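Local coordinates for ancylostoma secreted protein 2 (Necator americanus, PDB 4NUO) that is a secreted hookworm protein of the CAP (cysteine-rich secretory protein) family that binds zinc or copper and probably acts at the host-parasite interface, at residues K120-E125 against V146-Q151. Residues are numbered along the deposited sequence; the frame is centred on the assembly and turned at random.
Sequences KAWFGE and VGHYTQ. With ZN (zinc ion), chain B.
Glu125 reaches from helix 111-129 to the first turn of helix 147-152, where its OE1 accepts a nearly straight hydrogen bond from Tyr149 N (2.9 Å, 171° at the hydrogen). That N-H arrives from above the carboxylate plane. The amide of His148 adds a second, weak and strongly bent bond to the same oxygen. Two backbone N-H groups at the start of a helix thus grip one buried carboxylate oxygen. The chain, extended beyond CG, carries the carboxylate across this helix end.

On His148 the two ring nitrogens do different work. NE2 binds the zinc ion at 2.3 Å; His88 and two waters are the other ligands. ND1 donates to a water 3.1 Å away that lies in the plane at the ring's edge, and the same water makes a weak bond to Ala121 O, a second shell that helps fix the ring's rotation. The Glu125 carboxylate, its plane only 17° from that of the imidazole, brings OE2 within 3.1 Å of ND1, but at an angle too poor for a hydrogen bond.

Trp122 CD1 packs 3.4 Å from His148 ND1, the two rings set obliquely, while the indole NE1 is bonded to Ile101 O. Farther along, Tyr149 turns its edge to the face of Phe123 in an offset edge-to-face pair, with centroids 5.5 Å apart. The axes of the helical segments 120-125 and 147-151 cross almost at right angles, at -99°.

Helix 28-46 packs against the aromatic pair through Val45, with Leu41 also touching Phe123. Trp122 instead faces strands 98-104 and 171-178, so the contact ties the zinc site to helices 28-46 and 111-129 and to the central sheet.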
loop_
_atom_site.group_PDB
_atom_site.type_symbol
_atom_site.label_atom_id
_atom_site.label_comp_id
_atom_site.label_asym_id
_atom_site.label_seq_id
_atom_site.Cartn_x
_atom_site.Cartn_y
_atom_site.Cartn_z
ATOM N N LYS A 120 -3.560 7.998 -1.115
ATOM C CA LYS A 120 -4.990 8.263 -1.062
ATOM C C LYS A 120 -5.728 7.689 -2.263
ATOM O O LYS A 120 -6.826 7.175 -2.111
ATOM C CB LYS A 120 -5.253 9.762 -0.957
ATOM C CG LYS A 120 -5.045 10.304 0.438
ATOM C CD LYS A 120 -5.233 11.817 0.439
ATOM C CE LYS A 120 -5.147 12.379 1.843
ATOM N NZ LYS A 120 -4.878 13.849 1.832
ATOM N N ALA A 121 -5.125 7.783 -3.447
ATOM C CA ALA A 121 -5.736 7.270 -4.672
ATOM C C ALA A 121 -5.905 5.756 -4.598
ATOM O O ALA A 121 -6.977 5.216 -4.909
ATOM C CB ALA A 121 -4.912 7.653 -5.893
ATOM N N TRP A 122 -4.847 5.070 -4.177
ATOM C CA TRP A 122 -4.899 3.614 -4.022
ATOM C C TRP A 122 -5.917 3.197 -2.963
ATOM O O TRP A 122 -6.769 2.337 -3.211
ATOM C CB TRP A 122 -3.513 3.059 -3.673
ATOM C CG TRP A 122 -2.458 3.372 -4.716
ATOM C CD1 TRP A 122 -2.650 3.545 -6.060
ATOM C CD2 TRP A 122 -1.064 3.565 -4.469
ATOM N NE1 TRP A 122 -1.447 3.831 -6.668
ATOM C CE2 TRP A 122 -0.462 3.853 -5.723
ATOM C CE3 TRP A 122 -0.259 3.516 -3.329
ATOM C CZ2 TRP A 122 0.918 4.089 -5.851
ATOM C CZ3 TRP A 122 1.104 3.756 -3.456
ATOM C CH2 TRP A 122 1.679 4.040 -4.714
ATOM N N PHE A 123 -5.830 3.808 -1.788
ATOM C CA PHE A 123 -6.719 3.463 -0.691
ATOM C C PHE A 123 -8.166 3.777 -1.051
ATOM O O PHE A 123 -9.085 3.057 -0.645
ATOM C CB PHE A 123 -6.317 4.203 0.583
ATOM C CG PHE A 123 -7.119 3.798 1.781
ATOM C CD1 PHE A 123 -6.776 2.662 2.503
ATOM C CD2 PHE A 123 -8.214 4.542 2.181
ATOM C CE1 PHE A 123 -7.517 2.272 3.606
ATOM C CE2 PHE A 123 -8.970 4.155 3.291
ATOM C CZ PHE A 123 -8.619 3.022 3.999
ATOM N N GLY A 124 -8.353 4.849 -1.820
ATOM C CA GLY A 124 -9.675 5.285 -2.254
ATOM C C GLY A 124 -10.485 4.255 -3.012
ATOM O O GLY A 124 -11.709 4.388 -3.120
ATOM N N GLU A 125 -9.823 3.229 -3.544
ATOM C CA GLU A 125 -10.544 2.160 -4.236
ATOM C C GLU A 125 -11.590 1.502 -3.335
ATOM O O GLU A 125 -12.658 1.125 -3.811
ATOM C CB GLU A 125 -9.580 1.122 -4.826
ATOM C CG GLU A 125 -8.740 1.684 -5.970
ATOM C CD GLU A 125 -7.666 0.721 -6.434
ATOM O OE1 GLU A 125 -7.436 -0.288 -5.736
ATOM O OE2 GLU A 125 -7.052 0.975 -7.494
ATOM N N VAL A 146 -9.799 -3.196 -7.427
ATOM C CA VAL A 146 -9.541 -2.746 -6.064
ATOM C C VAL A 146 -8.167 -3.211 -5.594
ATOM O O VAL A 146 -7.868 -3.190 -4.391
ATOM C CB VAL A 146 -10.605 -3.274 -5.096
ATOM C CG1 VAL A 146 -11.943 -2.602 -5.367
ATOM C CG2 VAL A 146 -10.716 -4.786 -5.212
ATOM N N GLY A 147 -7.331 -3.607 -6.551
ATOM C CA GLY A 147 -6.063 -4.253 -6.259
ATOM C C GLY A 147 -4.978 -3.368 -5.672
ATOM O O GLY A 147 -4.022 -3.878 -5.079
ATOM N N HIS A 148 -5.090 -2.052 -5.844
ATOM C CA HIS A 148 -4.153 -1.157 -5.178
ATOM C C HIS A 148 -4.497 -1.064 -3.704
ATOM O O HIS A 148 -3.613 -1.193 -2.842
ATOM C CB HIS A 148 -4.170 0.223 -5.815
ATOM C CG HIS A 148 -3.722 0.225 -7.241
ATOM N ND1 HIS A 148 -4.019 1.249 -8.102
ATOM C CD2 HIS A 148 -2.977 -0.665 -7.936
ATOM C CE1 HIS A 148 -3.488 0.987 -9.291
ATOM N NE2 HIS A 148 -2.857 -0.164 -9.210
ATOM N N TYR A 149 -5.781 -0.876 -3.415
ATOM C CA TYR A 149 -6.249 -0.941 -2.033
ATOM C C TYR A 149 -5.893 -2.260 -1.338
ATOM O O TYR A 149 -5.370 -2.254 -0.228
ATOM C CB TYR A 149 -7.764 -0.718 -1.942
ATOM C CG TYR A 149 -8.310 -1.133 -0.597
ATOM C CD1 TYR A 149 -8.146 -0.321 0.518
ATOM C CD2 TYR A 149 -8.958 -2.356 -0.429
ATOM C CE1 TYR A 149 -8.636 -0.699 1.764
ATOM C CE2 TYR A 149 -9.444 -2.741 0.815
ATOM C CZ TYR A 149 -9.284 -1.905 1.903
ATOM O OH TYR A 149 -9.755 -2.281 3.148
ATOM N N THR A 150 -6.209 -3.385 -1.963
ATOM C CA THR A 150 -5.991 -4.673 -1.307
ATOM C C THR A 150 -4.521 -4.911 -1.001
ATOM O O THR A 150 -4.188 -5.482 0.028
ATOM C CB THR A 150 -6.615 -5.861 -2.089
ATOM O OG1 THR A 150 -6.012 -5.970 -3.383
ATOM C CG2 THR A 150 -8.107 -5.657 -2.253
ATOM N N GLN A 151 -3.635 -4.435 -1.867
ATOM C CA GLN A 151 -2.209 -4.535 -1.585
ATOM C C GLN A 151 -1.788 -3.631 -0.420
ATOM O O GLN A 151 -0.935 -4.016 0.391
ATOM C CB GLN A 151 -1.376 -4.225 -2.842
ATOM C CG GLN A 151 0.125 -4.204 -2.584
ATOM C CD GLN A 151 0.689 -5.569 -2.184
ATOM O OE1 GLN A 151 1.075 -6.370 -3.043
ATOM N NE2 GLN A 151 0.753 -5.834 -0.874
HETATM ZN ZN ZN B . -2.391 -1.690 -10.897
HETATM O O HOH W 1 -5.959 3.641 -7.574
HETATM O O HOH W 2 -2.816 -0.057 -12.715
HETATM O O HOH W 3 -4.258 -3.389 -10.955
#